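Local atomic coordinates of PvdO (Pseudomonas aeruginosa, PDB entry 5HHA), a protein that binds calcium and, as a periplasmic relative of formylglycine-generating enzymes, is thought to take part in maturation of the pyoverdine chromophore. Residues G108-I112 with D273-W277; E154-E158 with Q248-N252; A182-N186 with S198-P204; H214-Y218 with S261-N267. All blocks are in the same frame, centred on the assembly; numbering follows the deposited sequence.

Overall arrangement
From the N terminus, segment 108-112 comes first and waits until near the C terminus for 273-277, so contact 1 closes the widest loop and the other three fall within its span. Helix segment 154-158 opens contact 2, completed by strand residues 248-252. Inside that interval, contact 3 ties 182-186 to 198-204 beside the calcium site. Contact 4 opens next at 214-218, but its partner 261-267 follows 248-252, so contacts 2 and 4 cross; strands 247-251 and 266-269 are neighbours in one sheet. Asn-216 of contact 4 bonds to Asn-186 and Ser-198 of contact 3, and Trp-277 of contact 1 meets Tyr-218 and Ile-249, linking calcium loop, sheet and disulfide-bearing loop.

Contact 1: residues G108-I112 with D273-W277; sequences GRECI and DRGDW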
loop_
_atom_site.group_PDB
_atom_site.type_symbol
_atom_site.label_atom_id
_atom_site.label_comp_id
_atom_site.label_asym_id
_atom_site.label_seq_id
_atom_site.Cartn_x
_atom_site.Cartn_y
_atom_site.Cartn_z
ATOM N N GLY A 108 8.089 -4.608 22.461
ATOM C CA GLY A 108 7.689 -3.245 22.191
ATOM C C GLY A 108 6.999 -3.079 20.847
ATOM O O GLY A 108 6.478 -2.011 20.558
ATOM N N ARG A 109 6.963 -4.139 20.039
ATOM C CA ARG A 109 6.388 -4.051 18.692
ATOM C C ARG A 109 5.274 -5.075 18.491
ATOM O O ARG A 109 4.884 -5.374 17.368
ATOM C CB ARG A 109 7.483 -4.245 17.642
ATOM C CG ARG A 109 8.686 -3.316 17.826
ATOM C CD ARG A 109 8.514 -1.984 17.097
ATOM N NE ARG A 109 7.197 -1.389 17.305
ATOM C CZ ARG A 109 6.939 -0.371 18.123
ATOM N NH1 ARG A 109 7.908 0.205 18.822
ATOM N NH2 ARG A 109 5.709 0.081 18.245
ATOM N N GLU A 110 4.735 -5.596 19.582
ATOM C CA GLU A 110 3.745 -6.676 19.504
ATOM C C GLU A 110 2.434 -6.244 18.831
ATOM O O GLU A 110 1.991 -5.116 18.958
ATOM C CB GLU A 110 3.445 -7.229 20.904
ATOM C CG GLU A 110 4.641 -7.953 21.557
ATOM C CD GLU A 110 5.539 -7.013 22.343
ATOM O OE1 GLU A 110 5.205 -5.817 22.445
ATOM O OE2 GLU A 110 6.554 -7.487 22.893
ATOM N N CYS A 111 1.836 -7.198 18.112
ATOM C CA CYS A 111 0.505 -7.096 17.541
ATOM C C CYS A 111 -0.399 -8.001 18.340
ATOM O O CYS A 111 -0.140 -9.198 18.421
ATOM C CB CYS A 111 0.489 -7.573 16.078
ATOM S SG CYS A 111 1.228 -6.393 14.908
ATOM N N ILE A 112 -1.450 -7.433 18.915
ATOM C CA ILE A 112 -2.375 -8.216 19.739
ATOM C C ILE A 112 -3.774 -8.014 19.177
ATOM O O ILE A 112 -4.355 -6.921 19.256
ATOM C CB ILE A 112 -2.306 -7.823 21.239
ATOM C CG1 ILE A 112 -0.945 -8.175 21.844
ATOM C CG2 ILE A 112 -3.366 -8.575 22.029
ATOM C CD1 ILE A 112 0.158 -7.242 21.526
ATOM N N ASP A 273 3.422 -13.455 8.227
ATOM C CA ASP A 273 3.939 -12.364 9.053
ATOM C C ASP A 273 2.846 -11.307 9.267
ATOM O O ASP A 273 1.909 -11.187 8.475
ATOM C CB ASP A 273 5.122 -11.653 8.358
ATOM C CG ASP A 273 6.406 -12.460 8.317
ATOM O OD1 ASP A 273 6.561 -13.445 9.069
ATOM O OD2 ASP A 273 7.299 -12.059 7.528
ATOM N N ARG A 274 2.994 -10.532 10.329
ATOM C CA ARG A 274 2.202 -9.330 10.510
ATOM C C ARG A 274 3.058 -8.365 11.303
ATOM O O ARG A 274 4.048 -8.747 11.945
ATOM C CB ARG A 274 0.876 -9.624 11.224
ATOM C CG ARG A 274 1.019 -10.100 12.657
ATOM C CD ARG A 274 -0.314 -10.524 13.247
ATOM N NE ARG A 274 -0.782 -11.757 12.630
ATOM C CZ ARG A 274 -1.980 -11.943 12.086
ATOM N NH1 ARG A 274 -2.888 -10.983 12.055
ATOM N NH2 ARG A 274 -2.284 -13.119 11.553
ATOM N N GLY A 275 2.684 -7.103 11.288
ATOM C CA GLY A 275 3.410 -6.129 12.077
ATOM C C GLY A 275 2.663 -4.833 12.181
ATOM O O GLY A 275 1.747 -4.560 11.429
ATOM N N ASP A 276 3.125 -3.998 13.100
ATOM C CA ASP A 276 2.549 -2.682 13.332
ATOM C C ASP A 276 2.976 -1.648 12.270
ATOM O O ASP A 276 2.697 -0.446 12.366
ATOM C CB ASP A 276 2.897 -2.207 14.746
ATOM C CG ASP A 276 4.368 -1.910 14.939
ATOM O OD1 ASP A 276 5.113 -1.780 13.950
ATOM O OD2 ASP A 276 4.776 -1.757 16.117
ATOM N N TRP A 277 3.626 -2.176 11.223
ATOM C CA TRP A 277 4.199 -1.395 10.138
ATOM C C TRP A 277 3.712 -1.883 8.770
ATOM O O TRP A 277 4.126 -1.323 7.762
ATOM C CB TRP A 277 5.726 -1.481 10.215
ATOM C CG TRP A 277 6.257 -2.860 10.220
ATOM C CD1 TRP A 277 6.339 -3.733 11.272
ATOM C CD2 TRP A 277 6.803 -3.542 9.095
ATOM N NE1 TRP A 277 6.891 -4.917 10.865
ATOM C CE2 TRP A 277 7.190 -4.824 9.531
ATOM C CE3 TRP A 277 7.020 -3.196 7.753
ATOM C CZ2 TRP A 277 7.776 -5.746 8.682
ATOM C CZ3 TRP A 277 7.596 -4.128 6.909
ATOM C CH2 TRP A 277 7.973 -5.372 7.379
HETATM O O HOH W 1 5.239 -5.092 14.623
HETATM O O HOH W 2 3.180 -2.601 18.126
#
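Arg-109 reaches across to Asp-276 and grips one of its carboxylate oxygens side-on, with NE and NH2 converging on the same atom. Arg-109 NE lies 2.7 Å from Asp-276 OD2, on the syn lone pair, while Arg-109 NH2 is 3.0 Å from that OD2 and meets it on the syn side but tilted out of the carboxylate plane. OD2 stays close to the guanidinium plane, yet the two flat groups are turned 51° apart. The arginine chain gets there by bending at chi2 and chi3, which brings the NE/NH2 edge of the guanidinium round to Asp-276 OD2. Arg-109 was modelled in two conformers, and the grip is that of one of them. Asp-276 has CG between its backbone N and carbonyl carbon (chi1 68°), which turns the carboxylate to the other loop. Water 2, 2.7 Å from Asp-276 OD2, donates to it and also to Glu-110 O, while water 1 joins Arg-109 O to Asp-276 N.

Next along, Cys-111 SG rests against a peptide group, 3.5 Å from Gly-275 C and 3.6 Å from Asp-276 N. The same sulfur forms the disulfide to Cys-128. Arg-274 only passes Cys-111 with its aliphatic part; its guanidinium is bound by Asp-133 and by Cys-128 O.

Segment 108-112 belongs to the loop joining helices 86-96 and 131-145, and Asp-133 sits on the second of these. Segment 273-277 follows strand 266-269, so the contact fastens the inter-helix loop to the connection leading into strand 278-285, which pairs with strands 77-80, 149-150 and 218-221.

Contact 2: residues E154-E158 with Q248-N252; sequences EAERE and QIRGN
A buried salt-bridge network joins the start of helix 154-162 to strand 247-251 of the central mixed sheet: Arg-250 of the strand lies between Glu-154 and Glu-158, one helical turn apart. Helix piece 154-158 and strand piece 248-251 run almost parallel, 4° between their directions, with a closest approach of 9.2 Å between their axes. Arg-250 holds Glu-154 side-on, its NE 2.8 Å from Glu-154 OE2 on the anti lone pair, with NH2 reaching the same oxygen from above the carboxylate plane. The carboxylate stands nearly perpendicular to the guanidinium. End-on, Arg-250 NH2 lies 2.9 Å and NH1 3.0 Å from Glu-158 OE1. Both acceptors are close to the guanidinium plane, which fixes the rotation of the group. Each glutamate has CG anti to the backbone N (chi1 near -170°) and an extended chain that carries its carboxylate to the arginine.

Arg-157 shares this face. Its CD packs 3.6 Å from Arg-250 CB, and Gly-251 CA comes within 3.4 Å of Arg-157 NH1, over one face of the guanidinium. Water 5 bridges NH1 of both arginines, whereas the main partners of Arg-157 are Met-213 O and Glu-219.

Arg-266 adds a further salt bridge to Glu-154 OE2, and Glu-158 OE2 pairs with Arg-162. The arrangement is that of a helix packed on a sheet strand, with a buried arginine held between two glutamates spaced i, i+4 on the helix.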
loop_
_atom_site.group_PDB
_atom_site.type_symbol
_atom_site.label_atom_id
_atom_site.label_comp_id
_atom_site.label_asym_id
_atom_site.label_seq_id
_atom_site.Cartn_x
_atom_site.Cartn_y
_atom_site.Cartn_z
ATOM N N GLU A 154 1.289 -5.794 -7.369
ATOM C CA GLU A 154 2.464 -4.939 -7.191
ATOM C C GLU A 154 2.497 -3.858 -8.263
ATOM O O GLU A 154 2.817 -2.698 -7.999
ATOM C CB GLU A 154 3.745 -5.766 -7.214
ATOM C CG GLU A 154 4.961 -4.954 -6.788
ATOM C CD GLU A 154 6.283 -5.685 -6.746
ATOM O OE1 GLU A 154 6.364 -6.846 -7.183
ATOM O OE2 GLU A 154 7.236 -5.070 -6.207
ATOM N N ALA A 155 2.178 -4.245 -9.494
ATOM C CA ALA A 155 2.163 -3.277 -10.586
ATOM C C ALA A 155 1.122 -2.182 -10.366
ATOM O O ALA A 155 1.370 -0.993 -10.599
ATOM C CB ALA A 155 1.892 -4.003 -11.895
ATOM N N GLU A 156 -0.079 -2.560 -9.917
ATOM C CA GLU A 156 -1.118 -1.572 -9.616
ATOM C C GLU A 156 -0.651 -0.606 -8.539
ATOM O O GLU A 156 -0.909 0.584 -8.596
ATOM C CB GLU A 156 -2.410 -2.247 -9.147
ATOM C CG GLU A 156 -3.175 -2.938 -10.255
ATOM C CD GLU A 156 -4.296 -3.835 -9.765
ATOM O OE1 GLU A 156 -4.364 -4.158 -8.566
ATOM O OE2 GLU A 156 -5.113 -4.233 -10.628
ATOM N N ARG A 157 0.047 -1.143 -7.543
ATOM C CA ARG A 157 0.507 -0.320 -6.440
ATOM C C ARG A 157 1.550 0.701 -6.932
ATOM O O ARG A 157 1.459 1.897 -6.615
ATOM C CB ARG A 157 1.020 -1.190 -5.294
ATOM C CG ARG A 157 0.923 -0.564 -3.904
ATOM C CD ARG A 157 1.920 0.561 -3.652
ATOM N NE ARG A 157 1.807 1.040 -2.275
ATOM C CZ ARG A 157 2.546 2.010 -1.758
ATOM N NH1 ARG A 157 3.568 2.503 -2.436
ATOM N NH2 ARG A 157 2.276 2.460 -0.549
ATOM N N GLU A 158 2.527 0.256 -7.708
ATOM C CA GLU A 158 3.519 1.223 -8.208
ATOM C C GLU A 158 2.863 2.240 -9.148
ATOM O O GLU A 158 3.182 3.411 -9.112
ATOM C CB GLU A 158 4.703 0.543 -8.886
ATOM C CG GLU A 158 5.827 1.559 -9.225
ATOM C CD GLU A 158 7.141 0.947 -9.677
ATOM O OE1 GLU A 158 7.611 -0.014 -9.048
ATOM O OE2 GLU A 158 7.701 1.491 -10.664
ATOM N N GLN A 248 5.292 -10.061 -1.901
ATOM C CA GLN A 248 5.726 -8.668 -1.961
ATOM C C GLN A 248 4.915 -7.784 -1.029
ATOM O O GLN A 248 3.708 -7.987 -0.831
ATOM C CB GLN A 248 5.564 -8.115 -3.388
ATOM C CG GLN A 248 6.290 -8.895 -4.463
ATOM C CD GLN A 248 7.816 -8.745 -4.528
ATOM O OE1 GLN A 248 8.453 -7.936 -3.847
ATOM N NE2 GLN A 248 8.400 -9.531 -5.362
ATOM N N ILE A 249 5.575 -6.757 -0.504
ATOM C CA ILE A 249 4.929 -5.637 0.171
ATOM C C ILE A 249 5.477 -4.356 -0.459
ATOM O O ILE A 249 6.578 -4.335 -1.035
ATOM C CB ILE A 249 5.148 -5.670 1.705
ATOM C CG1 ILE A 249 6.630 -5.674 2.041
ATOM C CG2 ILE A 249 4.463 -6.883 2.304
ATOM C CD1 ILE A 249 6.937 -5.641 3.558
ATOM N N ARG A 250 4.708 -3.282 -0.385
ATOM C CA ARG A 250 5.061 -2.034 -1.050
ATOM C C ARG A 250 4.902 -0.840 -0.124
ATOM O O ARG A 250 4.196 -0.888 0.887
ATOM C CB ARG A 250 4.216 -1.836 -2.306
ATOM C CG ARG A 250 4.798 -2.582 -3.526
ATOM C CD ARG A 250 6.201 -2.059 -3.877
ATOM N NE ARG A 250 6.671 -2.522 -5.180
ATOM C CZ ARG A 250 6.853 -1.745 -6.235
ATOM N NH1 ARG A 250 6.689 -0.424 -6.212
ATOM N NH2 ARG A 250 7.301 -2.307 -7.332
ATOM N N GLY A 251 5.517 0.264 -0.518
ATOM C CA GLY A 251 5.491 1.499 0.239
ATOM C C GLY A 251 6.622 1.537 1.240
ATOM O O GLY A 251 7.697 0.990 1.035
ATOM N N ASN A 252 6.391 2.256 2.332
ATOM C CA ASN A 252 7.409 2.404 3.371
ATOM C C ASN A 252 6.700 2.803 4.658
ATOM O O ASN A 252 5.670 3.469 4.605
ATOM C CB ASN A 252 8.415 3.484 2.951
ATOM C CG ASN A 252 9.683 3.449 3.757
ATOM O OD1 ASN A 252 10.082 2.407 4.269
ATOM N ND2 ASN A 252 10.361 4.577 3.814
HETATM O O HOH W 3 7.673 -5.093 -3.366
HETATM O O HOH W 4 3.488 3.361 1.978
HETATM O O HOH W 5 5.394 1.593 -4.515
#

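Contact 3: residues A182-N186 with S198-P204; sequences AKHAN and SPVGSFP. With CA (calcium ion), chain C.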
loop_
_atom_site.group_PDB
_atom_site.type_symbol
_atom_site.label_atom_id
_atom_site.label_comp_id
_atom_site.label_asym_id
_atom_site.label_seq_id
_atom_site.Cartn_x
_atom_site.Cartn_y
_atom_site.Cartn_z
ATOM N N ALA A 182 9.146 15.263 4.369
ATOM C CA ALA A 182 8.250 15.437 5.511
ATOM C C ALA A 182 7.002 16.270 5.234
ATOM O O ALA A 182 6.045 16.191 6.019
ATOM C CB ALA A 182 9.010 16.034 6.646
ATOM N N LYS A 183 6.977 17.047 4.158
ATOM C CA LYS A 183 5.743 17.726 3.738
ATOM C C LYS A 183 4.786 16.824 2.972
ATOM O O LYS A 183 3.629 17.184 2.758
ATOM C CB LYS A 183 6.058 18.973 2.891
ATOM C CG LYS A 183 6.737 20.090 3.666
ATOM C CD LYS A 183 5.871 20.599 4.805
ATOM C CE LYS A 183 6.525 21.772 5.519
ATOM N NZ LYS A 183 5.626 22.349 6.565
ATOM N N HIS A 184 5.259 15.652 2.532
ATOM C CA HIS A 184 4.460 14.745 1.729
ATOM C C HIS A 184 4.301 13.331 2.248
ATOM O O HIS A 184 3.496 12.602 1.710
ATOM C CB HIS A 184 5.005 14.717 0.301
ATOM C CG HIS A 184 4.822 16.014 -0.408
ATOM N ND1 HIS A 184 3.667 16.367 -1.083
ATOM C CD2 HIS A 184 5.639 17.085 -0.465
ATOM C CE1 HIS A 184 3.799 17.600 -1.539
ATOM N NE2 HIS A 184 4.985 18.054 -1.184
ATOM N N ALA A 185 5.060 12.928 3.257
ATOM C CA ALA A 185 4.974 11.553 3.714
ATOM C C ALA A 185 5.455 11.393 5.119
ATOM O O ALA A 185 6.324 12.102 5.580
ATOM C CB ALA A 185 5.806 10.662 2.795
ATOM N N ASN A 186 4.910 10.388 5.790
ATOM C CA ASN A 186 5.292 10.037 7.146
ATOM C C ASN A 186 6.337 8.931 7.184
ATOM O O ASN A 186 6.043 7.789 6.829
ATOM C CB ASN A 186 4.042 9.610 7.937
ATOM C CG ASN A 186 4.337 9.267 9.379
ATOM O OD1 ASN A 186 5.375 9.613 9.914
ATOM N ND2 ASN A 186 3.379 8.655 10.046
ATOM N N SER A 198 0.240 8.164 11.067
ATOM C CA SER A 198 -0.566 9.360 11.023
ATOM C C SER A 198 -1.942 8.994 10.494
ATOM O O SER A 198 -2.121 8.015 9.782
ATOM C CB SER A 198 0.092 10.377 10.075
ATOM O OG SER A 198 0.538 9.742 8.859
ATOM N N PRO A 199 -2.962 9.798 10.829
ATOM C CA PRO A 199 -4.261 9.556 10.210
ATOM C C PRO A 199 -4.099 9.550 8.711
ATOM O O PRO A 199 -3.323 10.322 8.157
ATOM C CB PRO A 199 -5.117 10.748 10.677
ATOM C CG PRO A 199 -4.421 11.261 11.888
ATOM C CD PRO A 199 -2.955 10.961 11.725
ATOM N N VAL A 200 -4.852 8.713 8.024
ATOM C CA VAL A 200 -4.724 8.649 6.578
ATOM C C VAL A 200 -5.053 10.017 5.983
ATOM O O VAL A 200 -5.967 10.719 6.460
ATOM C CB VAL A 200 -5.587 7.527 5.977
ATOM C CG1 VAL A 200 -5.161 6.175 6.561
ATOM C CG2 VAL A 200 -7.095 7.789 6.196
ATOM N N GLY A 201 -4.296 10.422 4.965
ATOM C CA GLY A 201 -4.553 11.683 4.295
ATOM C C GLY A 201 -4.016 12.911 5.015
ATOM O O GLY A 201 -4.562 14.010 4.829
ATOM N N SER A 202 -2.978 12.780 5.834
ATOM C CA SER A 202 -2.411 13.907 6.566
ATOM C C SER A 202 -1.433 14.716 5.713
ATOM O O SER A 202 -0.902 15.738 6.193
ATOM C CB SER A 202 -1.722 13.444 7.841
ATOM O OG SER A 202 -2.674 12.911 8.751
ATOM N N PHE A 203 -1.208 14.285 4.474
ATOM C CA PHE A 203 -0.291 14.963 3.548
ATOM C C PHE A 203 -1.017 15.061 2.206
ATOM O O PHE A 203 -2.044 14.408 2.000
ATOM C CB PHE A 203 1.023 14.163 3.406
ATOM C CG PHE A 203 1.675 13.870 4.722
ATOM C CD1 PHE A 203 1.368 12.732 5.436
ATOM C CD2 PHE A 203 2.551 14.776 5.300
ATOM C CE1 PHE A 203 1.929 12.509 6.700
ATOM C CE2 PHE A 203 3.110 14.547 6.523
ATOM C CZ PHE A 203 2.796 13.421 7.236
ATOM N N PRO A 204 -0.494 15.842 1.257
ATOM C CA PRO A 204 -1.225 16.023 0.004
ATOM C C PRO A 204 -1.294 14.765 -0.826
ATOM O O PRO A 204 -0.417 13.879 -0.701
ATOM C CB PRO A 204 -0.396 17.083 -0.737
ATOM C CG PRO A 204 0.269 17.865 0.365
ATOM C CD PRO A 204 0.600 16.821 1.399
HETATM CA CA CA C . 7.260 10.360 11.160
HETATM O O HOH W 6 2.181 13.992 -0.426
HETATM O O HOH W 7 7.404 8.196 12.115
#
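Phe-203 presses its ring against the bare backbone of 182-186, so an aromatic side chain meets mainly peptide groups. Ala-185 N lies over one face of the ring, 3.7 Å from Phe-203 CD2, while Lys-183 O approaches the ring edge. Phe-203 CB is 3.4 Å from His-184 O. With CG anti to the carbonyl carbon (chi1 -54°), the ring reaches along the segment as far as Asn-186, whose CB lies 3.8 Å from Phe-203 CE1. Next to it, Pro-204 CD packs 3.3 Å from Lys-183 O, and the proline ring lies across the His-184 side chain at about a right angle. Water 6 donates to both His-184 O and Pro-204 O and also pairs with His-184 ND1.

Asn-186 OD1 binds the calcium ion at 2.4 Å, alongside Thr-187, Gly-189, Asp-192, Tyr-194 and water 7. Its amide ND2 bonds to Phe-196 O and Asn-216 OD1, which should hold the group's orientation. A type II turn, Pro-199 to Ser-202, separates Ser-198 from Phe-203.

Both segments belong to the long irregular region between helix 154-162 and strand 218-221, with Asn-216 just before that strand.

Contact 4: residues H214-Y218 with S261-N267; sequences HGNVY and SRSGNRN
His-214 and Ser-261 exchange two hydrogen bonds where the loop before strand 218-221 meets the segment that makes a type I beta turn, Arg-262 to Asn-265, and leads into strand 266-269. This is the tight end of the contact, with the CA atoms of His-214 and Ser-261 4.9 Å apart. Ser-261 OG donates to His-214 O at 2.7 Å, tilted from the carbonyl plane, and the same hydroxyl is also bonded to Asn-252 ND2. In return, His-214 ND1 donates to Ser-261 O at 3.1 Å, nearly along the C=O direction and close to the ring plane. A chi1 of -54° sets CG of His-214 beside the backbone N and swings the imidazole toward Ser-261. Its other nitrogen, NE2, bonds to Ala-161 O, and Phe-171 meets the ring edge-to-face, so both nitrogens have partners and the ring's rotation should be well fixed.

Between the two ends, the chain at Gly-215, Asn-216 and Val-217 swings away from the second segment, toward the calcium-side loop. The backbones are farther apart at the other end, with the CA atoms of Tyr-218 and Asn-267 separated by 8.9 Å, and Asn-267 is partly exposed to solvent. Here the two segments meet through side chains. Asn-267 CB packs 3.5 Å from Tyr-218 CE1, and its amide stands steeply to the phenol ring, the planes 72° apart. The amide N-H points almost straight at the hydroxyl: Asn-267 ND2 to Tyr-218 OH, 3.1 Å, with an N-H...O angle of 164°.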
loop_
_atom_site.group_PDB
_atom_site.type_symbol
_atom_site.label_atom_id
_atom_site.label_comp_id
_atom_site.label_asym_id
_atom_site.label_seq_id
_atom_site.Cartn_x
_atom_site.Cartn_y
_atom_site.Cartn_z
ATOM N N HIS A 214 3.790 7.033 -0.153
ATOM C CA HIS A 214 5.226 7.165 0.113
ATOM C C HIS A 214 5.594 7.155 1.568
ATOM O O HIS A 214 6.715 7.481 1.935
ATOM C CB HIS A 214 5.787 8.354 -0.658
ATOM C CG HIS A 214 5.459 8.254 -2.112
ATOM N ND1 HIS A 214 6.258 7.673 -3.079
ATOM C CD2 HIS A 214 4.313 8.580 -2.723
ATOM C CE1 HIS A 214 5.602 7.664 -4.231
ATOM N NE2 HIS A 214 4.425 8.234 -4.035
ATOM N N GLY A 215 4.666 6.732 2.422
ATOM C CA GLY A 215 4.991 6.564 3.827
ATOM C C GLY A 215 3.842 5.942 4.603
ATOM O O GLY A 215 2.918 5.329 4.039
ATOM N N ASN A 216 3.917 6.119 5.913
ATOM C CA ASN A 216 2.907 5.677 6.869
ATOM C C ASN A 216 3.075 4.192 7.196
ATOM O O ASN A 216 3.579 3.856 8.267
ATOM C CB ASN A 216 1.481 6.102 6.475
ATOM C CG ASN A 216 0.657 6.551 7.672
ATOM O OD1 ASN A 216 1.173 6.670 8.772
ATOM N ND2 ASN A 216 -0.628 6.821 7.443
ATOM N N VAL A 217 2.673 3.294 6.288
ATOM C CA VAL A 217 2.883 1.868 6.459
ATOM C C VAL A 217 3.250 1.225 5.137
ATOM O O VAL A 217 2.848 1.691 4.069
ATOM C CB VAL A 217 1.595 1.148 6.997
ATOM C CG1 VAL A 217 1.293 1.559 8.418
ATOM C CG2 VAL A 217 0.377 1.405 6.139
ATOM N N TYR A 218 4.001 0.136 5.225
ATOM C CA TYR A 218 4.047 -0.806 4.093
ATOM C C TYR A 218 2.658 -1.380 3.854
ATOM O O TYR A 218 1.785 -1.299 4.732
ATOM C CB TYR A 218 5.000 -1.957 4.421
ATOM C CG TYR A 218 6.434 -1.727 3.995
ATOM C CD1 TYR A 218 6.850 -2.107 2.726
ATOM C CD2 TYR A 218 7.371 -1.155 4.847
ATOM C CE1 TYR A 218 8.158 -1.947 2.313
ATOM C CE2 TYR A 218 8.697 -0.989 4.435
ATOM C CZ TYR A 218 9.070 -1.378 3.156
ATOM O OH TYR A 218 10.387 -1.273 2.691
ATOM N N SER A 261 11.217 5.227 0.532
ATOM C CA SER A 261 9.895 5.704 0.173
ATOM C C SER A 261 9.710 5.903 -1.321
ATOM O O SER A 261 8.592 6.190 -1.777
ATOM C CB SER A 261 9.613 7.036 0.865
ATOM O OG SER A 261 9.363 6.849 2.251
ATOM N N ARG A 262 10.778 5.715 -2.089
ATOM C CA ARG A 262 10.738 5.926 -3.530
ATOM C C ARG A 262 9.679 5.019 -4.153
ATOM O O ARG A 262 9.486 3.881 -3.700
ATOM C CB ARG A 262 12.104 5.569 -4.112
ATOM C CG ARG A 262 13.270 6.362 -3.540
ATOM C CD ARG A 262 14.649 5.826 -3.952
ATOM N NE ARG A 262 14.783 4.445 -3.527
ATOM C CZ ARG A 262 14.656 3.372 -4.293
ATOM N NH1 ARG A 262 14.625 3.462 -5.622
ATOM N NH2 ARG A 262 14.671 2.187 -3.739
ATOM N N SER A 263 9.051 5.480 -5.230
ATOM C CA SER A 263 7.950 4.743 -5.835
ATOM C C SER A 263 8.312 3.330 -6.262
ATOM O O SER A 263 7.433 2.456 -6.317
ATOM C CB SER A 263 7.415 5.504 -7.028
ATOM O OG SER A 263 6.765 6.696 -6.645
ATOM N N GLY A 264 9.567 3.092 -6.641
ATOM C CA GLY A 264 9.996 1.790 -7.101
ATOM C C GLY A 264 10.575 0.856 -6.061
ATOM O O GLY A 264 10.932 -0.267 -6.388
ATOM N N ASN A 265 10.660 1.290 -4.811
ATOM C CA ASN A 265 11.203 0.437 -3.755
ATOM C C ASN A 265 10.381 -0.829 -3.598
ATOM O O ASN A 265 9.144 -0.752 -3.595
ATOM C CB ASN A 265 11.247 1.204 -2.429
ATOM C CG ASN A 265 12.182 0.541 -1.386
ATOM O OD1 ASN A 265 11.762 -0.227 -0.544
ATOM N ND2 ASN A 265 13.422 0.878 -1.451
ATOM N N ARG A 266 11.042 -1.961 -3.398
ATOM C CA ARG A 266 10.367 -3.246 -3.241
ATOM C C ARG A 266 10.767 -3.858 -1.913
ATOM O O ARG A 266 11.852 -3.589 -1.396
ATOM C CB ARG A 266 10.774 -4.229 -4.362
ATOM C CG ARG A 266 10.592 -3.663 -5.750
ATOM C CD ARG A 266 11.026 -4.637 -6.829
ATOM N NE ARG A 266 9.988 -5.647 -7.017
ATOM C CZ ARG A 266 10.163 -6.802 -7.658
ATOM N NH1 ARG A 266 11.349 -7.116 -8.164
ATOM N NH2 ARG A 266 9.146 -7.638 -7.806
ATOM N N ASN A 267 9.919 -4.716 -1.360
ATOM C CA ASN A 267 10.271 -5.489 -0.176
ATOM C C ASN A 267 9.364 -6.709 -0.142
ATOM O O ASN A 267 8.515 -6.880 -1.010
ATOM C CB ASN A 267 10.131 -4.606 1.074
ATOM C CG ASN A 267 11.040 -5.057 2.216
ATOM O OD1 ASN A 267 11.548 -6.170 2.247
ATOM N ND2 ASN A 267 11.240 -4.180 3.170
#